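Local coordinates for protein ferredoxin (Mycobacterium smegmatis, PDB 2V2K) that carries electrons in metabolic reactions by means of iron-sulfur clusters, as a seven-iron ferredoxin with one [3Fe-4S] and one [4Fe-4S] site, at residues M31-P36 with Q95-L100; A76-P81 with S85-T90. All coordinates share one frame; numbering follows the deposited sequence.

Interaction 1 of 2, residues M31-P36 with Q95-L100; sequences MLYIHP and QAIKDL
Ile-97 reaches across to Met-31 and Tyr-33, and these three buried residues make the whole contact. The apolar part is Ile-97 against Met-31. Met-31 SD lies 4.0 Å from Ile-97 CG1 and 4.1 Å from Ile-97 CG2, so the sulfur faces both branches. The methionine chain runs roughly perpendicular to the isoleucine. Chi1 of Met-31 (60°) and a straight chi2 carry SD toward the helix; the bend at chi3 (-72°) then turns CE back from it.

The second part joins a methyl to a phenol oxygen. Ile-97 CG2 sits 3.4 Å from Tyr-33 OH, and Ile-97 CB is 3.8 Å from the same oxygen. The tyrosine meets the isoleucine with its hydroxyl end; the two side chains point opposite ways, offset, and meet near their ends. The hydroxyl is hydrogen-bonded to Asp-93, just before the helix, and the ring stacks with Phe-74.

No hydrogen bond crosses between the segments. Within 95-100, Gln-95 NE2 donates to Asp-99 OD1 at 2.8 Å, on the syn side but 35° out of the carboxylate plane. This bond joins side chains four residues apart, alongside the backbone bond from Asp-99 N to Gln-95 O.

Helix 67-73 also borders the contact, with Tyr-67 on Met-31 and Ala-70 on Ile-97. Leu-32 touches one bound cluster and Ile-34 the other; both are modelled as Fe3-S4. The contact thus packs the C-terminal helix 95-98 against the hairpin 25-27/32-34 of the ferredoxin core, close to the cluster beside Cys-8.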
loop_
_atom_site.group_PDB
_atom_site.type_symbol
_atom_site.label_atom_id
_atom_site.label_comp_id
_atom_site.label_asym_id
_atom_site.label_seq_id
_atom_site.Cartn_x
_atom_site.Cartn_y
_atom_site.Cartn_z
ATOM N N MET A 31 -3.714 3.842 -5.399
ATOM C CA MET A 31 -3.773 3.379 -3.995
ATOM C C MET A 31 -2.451 3.708 -3.288
ATOM O O MET A 31 -1.541 4.268 -3.904
ATOM C CB MET A 31 -4.088 1.860 -3.900
ATOM C CG MET A 31 -3.079 0.959 -4.581
ATOM S SD MET A 31 -3.545 -0.793 -4.613
ATOM C CE MET A 31 -3.334 -1.297 -2.912
ATOM N N LEU A 32 -2.395 3.414 -1.985
ATOM C CA LEU A 32 -1.142 3.401 -1.227
ATOM C C LEU A 32 -0.585 1.966 -1.152
ATOM O O LEU A 32 -1.311 1.004 -1.347
ATOM C CB LEU A 32 -1.315 3.988 0.173
ATOM C CG LEU A 32 -1.121 5.499 0.179
ATOM C CD1 LEU A 32 -2.276 6.141 -0.610
ATOM C CD2 LEU A 32 -1.022 6.058 1.593
ATOM N N TYR A 33 0.722 1.875 -0.901
ATOM C CA TYR A 33 1.505 0.628 -0.934
ATOM C C TYR A 33 2.477 0.584 0.244
ATOM O O TYR A 33 3.172 1.583 0.522
ATOM C CB TYR A 33 2.294 0.528 -2.245
ATOM C CG TYR A 33 1.476 0.633 -3.536
ATOM C CD1 TYR A 33 1.130 1.878 -4.091
ATOM C CD2 TYR A 33 1.063 -0.507 -4.198
ATOM C CE1 TYR A 33 0.386 1.958 -5.286
ATOM C CE2 TYR A 33 0.319 -0.439 -5.383
ATOM C CZ TYR A 33 -0.001 0.797 -5.920
ATOM O OH TYR A 33 -0.740 0.826 -7.087
ATOM N N ILE A 34 2.505 -0.531 0.959
ATOM C CA ILE A 34 3.448 -0.744 2.092
ATOM C C ILE A 34 4.727 -1.363 1.551
ATOM O O ILE A 34 4.680 -2.419 0.879
ATOM C CB ILE A 34 2.844 -1.637 3.197
ATOM C CG1 ILE A 34 1.691 -0.881 3.881
ATOM C CG2 ILE A 34 3.941 -2.126 4.171
ATOM C CD1 ILE A 34 0.858 -1.676 4.888
ATOM N N HIS A 35 5.867 -0.733 1.833
ATOM C CA HIS A 35 7.151 -1.276 1.369
ATOM C C HIS A 35 7.531 -2.486 2.199
ATOM O O HIS A 35 7.788 -2.332 3.396
ATOM C CB HIS A 35 8.256 -0.220 1.478
ATOM C CG HIS A 35 9.446 -0.523 0.643
ATOM N ND1 HIS A 35 9.999 -1.781 0.576
ATOM C CD2 HIS A 35 10.185 0.259 -0.179
ATOM C CE1 HIS A 35 11.017 -1.766 -0.264
ATOM N NE2 HIS A 35 11.139 -0.548 -0.751
ATOM N N PRO A 36 7.566 -3.680 1.579
ATOM C CA PRO A 36 7.790 -4.928 2.324
ATOM C C PRO A 36 9.190 -5.112 2.930
ATOM O O PRO A 36 9.367 -5.967 3.808
ATOM C CB PRO A 36 7.554 -6.020 1.270
ATOM C CG PRO A 36 7.821 -5.399 0.016
ATOM C CD PRO A 36 7.427 -3.955 0.133
ATOM N N GLN A 95 1.173 -2.624 -13.355
ATOM C CA GLN A 95 0.196 -2.811 -14.442
ATOM C C GLN A 95 -1.169 -3.335 -13.966
ATOM O O GLN A 95 -2.216 -2.782 -14.331
ATOM C CB GLN A 95 0.751 -3.740 -15.519
ATOM C CG GLN A 95 0.019 -3.648 -16.860
ATOM C CD GLN A 95 0.096 -2.257 -17.494
ATOM O OE1 GLN A 95 1.188 -1.708 -17.679
ATOM N NE2 GLN A 95 -1.069 -1.684 -17.829
ATOM N N ALA A 96 -1.131 -4.386 -13.145
ATOM C CA ALA A 96 -2.329 -5.040 -12.606
ATOM C C ALA A 96 -3.288 -4.077 -11.907
ATOM O O ALA A 96 -4.502 -4.255 -11.981
ATOM C CB ALA A 96 -1.927 -6.168 -11.637
ATOM N N ILE A 97 -2.749 -3.071 -11.222
ATOM C CA ILE A 97 -3.564 -2.054 -10.540
ATOM C C ILE A 97 -3.934 -0.902 -11.512
ATOM O O ILE A 97 -5.052 -0.369 -11.465
ATOM C CB ILE A 97 -2.864 -1.539 -9.231
ATOM C CG1 ILE A 97 -3.006 -2.573 -8.112
ATOM C CG2 ILE A 97 -3.492 -0.240 -8.709
ATOM C CD1 ILE A 97 -2.196 -3.765 -8.286
ATOM N N LYS A 98 -3.009 -0.523 -12.392
ATOM C CA LYS A 98 -3.291 0.503 -13.402
ATOM C C LYS A 98 -4.480 0.110 -14.271
ATOM O O LYS A 98 -5.259 0.961 -14.670
ATOM C CB LYS A 98 -2.089 0.729 -14.315
ATOM C CG LYS A 98 -1.064 1.652 -13.732
ATOM C CD LYS A 98 -0.089 2.122 -14.796
ATOM C CE LYS A 98 0.864 1.034 -15.216
ATOM N NZ LYS A 98 2.012 1.628 -15.944
ATOM N N ASP A 99 -4.602 -1.180 -14.568
ATOM C CA ASP A 99 -5.646 -1.680 -15.445
ATOM C C ASP A 99 -7.032 -1.770 -14.821
ATOM O O ASP A 99 -8.002 -1.880 -15.548
ATOM C CB ASP A 99 -5.266 -3.060 -15.971
ATOM C CG ASP A 99 -4.107 -3.021 -16.962
ATOM O OD1 ASP A 99 -3.799 -1.937 -17.535
ATOM O OD2 ASP A 99 -3.503 -4.100 -17.169
ATOM N N LEU A 100 -7.147 -1.716 -13.495
ATOM C CA LEU A 100 -8.472 -1.788 -12.867
ATOM C C LEU A 100 -9.404 -0.649 -13.334
ATOM O O LEU A 100 -8.984 0.489 -13.398
ATOM C CB LEU A 100 -8.343 -1.726 -11.341
ATOM C CG LEU A 100 -7.665 -2.894 -10.638
ATOM C CD1 LEU A 100 -7.488 -2.543 -9.176
ATOM C CD2 LEU A 100 -8.461 -4.171 -10.785
#

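Interaction 2 of 2, residues A76-P81 with S85-T90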
loop_
_atom_site.group_PDB
_atom_site.type_symbol
_atom_site.label_atom_id
_atom_site.label_comp_id
_atom_site.label_asym_id
_atom_site.label_seq_id
_atom_site.Cartn_x
_atom_site.Cartn_y
_atom_site.Cartn_z
ATOM N N ALA A 76 9.706 -1.209 -7.815
ATOM C CA ALA A 76 10.658 -1.644 -8.850
ATOM C C ALA A 76 11.680 -0.554 -9.228
ATOM O O ALA A 76 12.873 -0.854 -9.346
ATOM C CB ALA A 76 9.913 -2.142 -10.093
ATOM N N GLU A 77 11.217 0.693 -9.392
ATOM C CA GLU A 77 12.083 1.812 -9.824
ATOM C C GLU A 77 12.476 2.748 -8.679
ATOM O O GLU A 77 13.418 3.557 -8.800
ATOM C CB GLU A 77 11.377 2.616 -10.908
ATOM C CG GLU A 77 10.981 1.779 -12.128
ATOM N N LEU A 78 11.787 2.610 -7.552
ATOM C CA LEU A 78 12.056 3.436 -6.377
ATOM C C LEU A 78 13.176 2.880 -5.483
ATOM O O LEU A 78 13.920 3.661 -4.839
ATOM C CB LEU A 78 10.768 3.617 -5.549
ATOM C CG LEU A 78 9.723 4.571 -6.117
ATOM C CD1 LEU A 78 8.460 4.477 -5.251
ATOM C CD2 LEU A 78 10.270 6.009 -6.142
ATOM N N GLY A 79 13.299 1.552 -5.447
ATOM C CA GLY A 79 14.240 0.866 -4.558
ATOM C C GLY A 79 13.716 0.896 -3.126
ATOM O O GLY A 79 12.558 0.555 -2.859
ATOM N N SER A 80 14.557 1.342 -2.202
ATOM C CA SER A 80 14.148 1.536 -0.812
ATOM C C SER A 80 14.547 2.934 -0.363
ATOM O O SER A 80 15.619 3.126 0.199
ATOM C CB SER A 80 14.763 0.459 0.081
ATOM O OG SER A 80 14.451 0.664 1.463
ATOM N N PRO A 81 13.687 3.929 -0.638
ATOM C CA PRO A 81 14.029 5.323 -0.300
ATOM C C PRO A 81 14.158 5.581 1.190
ATOM O O PRO A 81 14.810 6.539 1.582
ATOM C CB PRO A 81 12.863 6.128 -0.899
ATOM C CG PRO A 81 12.205 5.175 -1.915
ATOM C CD PRO A 81 12.387 3.826 -1.315
ATOM N N SER A 85 7.778 10.326 2.980
ATOM C CA SER A 85 7.517 11.764 3.102
ATOM C C SER A 85 8.237 12.600 2.039
ATOM O O SER A 85 7.670 13.571 1.489
ATOM C CB SER A 85 7.868 12.263 4.512
ATOM O OG SER A 85 6.868 13.168 4.965
ATOM N N LYS A 86 9.475 12.223 1.735
ATOM C CA LYS A 86 10.288 12.930 0.766
ATOM C C LYS A 86 9.986 12.576 -0.705
ATOM O O LYS A 86 10.246 13.386 -1.608
ATOM C CB LYS A 86 11.766 12.663 1.050
ATOM C CG LYS A 86 12.178 11.174 1.009
ATOM C CD LYS A 86 13.527 11.018 1.711
ATOM C CE LYS A 86 13.699 9.673 2.362
ATOM N NZ LYS A 86 14.728 9.789 3.439
ATOM N N VAL A 87 9.461 11.376 -0.934
ATOM C CA VAL A 87 9.097 10.884 -2.267
ATOM C C VAL A 87 7.781 11.506 -2.782
ATOM O O VAL A 87 7.679 11.906 -3.954
ATOM C CB VAL A 87 8.973 9.324 -2.247
ATOM C CG1 VAL A 87 8.529 8.786 -3.578
ATOM C CG2 VAL A 87 10.318 8.692 -1.849
ATOM N N GLY A 88 6.781 11.580 -1.907
ATOM C CA GLY A 88 5.449 12.036 -2.292
ATOM C C GLY A 88 4.766 11.062 -3.244
ATOM O O GLY A 88 5.186 9.896 -3.355
ATOM N N GLN A 89 3.720 11.533 -3.934
ATOM C CA GLN A 89 2.974 10.681 -4.849
ATOM C C GLN A 89 3.797 10.435 -6.098
ATOM O O GLN A 89 4.367 11.380 -6.645
ATOM C CB GLN A 89 1.631 11.317 -5.257
ATOM C CG GLN A 89 0.621 10.316 -5.830
ATOM C CD GLN A 89 0.397 10.387 -7.333
ATOM O OE1 GLN A 89 1.339 10.364 -8.134
ATOM N NE2 GLN A 89 -0.883 10.453 -7.729
ATOM N N THR A 90 3.849 9.186 -6.555
ATOM C CA THR A 90 4.553 8.841 -7.791
ATOM C C THR A 90 3.734 7.840 -8.616
ATOM O O THR A 90 2.989 7.035 -8.069
ATOM C CB THR A 90 5.978 8.269 -7.552
ATOM O OG1 THR A 90 5.899 7.065 -6.792
ATOM C CG2 THR A 90 6.874 9.258 -6.826
#
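Leu-78 sets one methyl against Val-87 and the other against Thr-90. Leu-78 CD2 is 4.2 Å from Val-87 CG1. Leu-78 CD1 is 4.0 Å from Thr-90 OG1, a packing contact; that hydroxyl has its hydrogen bond with Asn-92.

Pro-81 meets the other branch of Val-87. Val-87 CG2 lies 3.7 Å from Pro-81 CB and 4.0 Å from Pro-81 CG, at the CB-CG edge of the proline ring and close to the ring plane. With CG1 anti to the backbone N (chi1 177°), Val-87 offers one methyl to the leucine and the other to the proline.

Lys-86 adds an outer contact. Its chain is extended beyond CG and brings CE to 3.4 Å from Pro-81 O. NZ stays 3.7 Å from Pro-81 O, and no hydrogen bond joins the segments.

Tyr-26 of strand 25-27 touches both Pro-81 and Val-87. Ser-80 is hydrogen-bonded to Glu-38, and Thr-90 pairs through its backbone with Glu-27. After Val-87 the chain leaves helical geometry at Gly-88, where phi is positive. This is a small apolar surface cluster between a loop and the short, weakly bonded helix 84-87, packed against Tyr-26 of the hairpin 25-27/32-34.

Overall arrangement
From the N terminus, strand 2-4 and helix 15-19 come first, then hairpin 25-27/32-34, which supplies the first half of interaction 1. The chain continues through strand 54-56 and helix 67-73. Interaction 2 then closes a short loop between 76-81 and 85-90. Helix 95-98 follows, and its return to 31-36 closes the long loop of interaction 1. Interaction 2 therefore lies wholly within that long loop, and the two do not cross. Their centres are 13 Å apart. They touch where His-35 NE2 lies 2.8 Å from Gly-79 O, a probable hydrogen bond. Interaction 1 ties helix 95-98 to the cluster-binding core. Interaction 2 folds the stretch between helices 67-73 and 95-98 on itself.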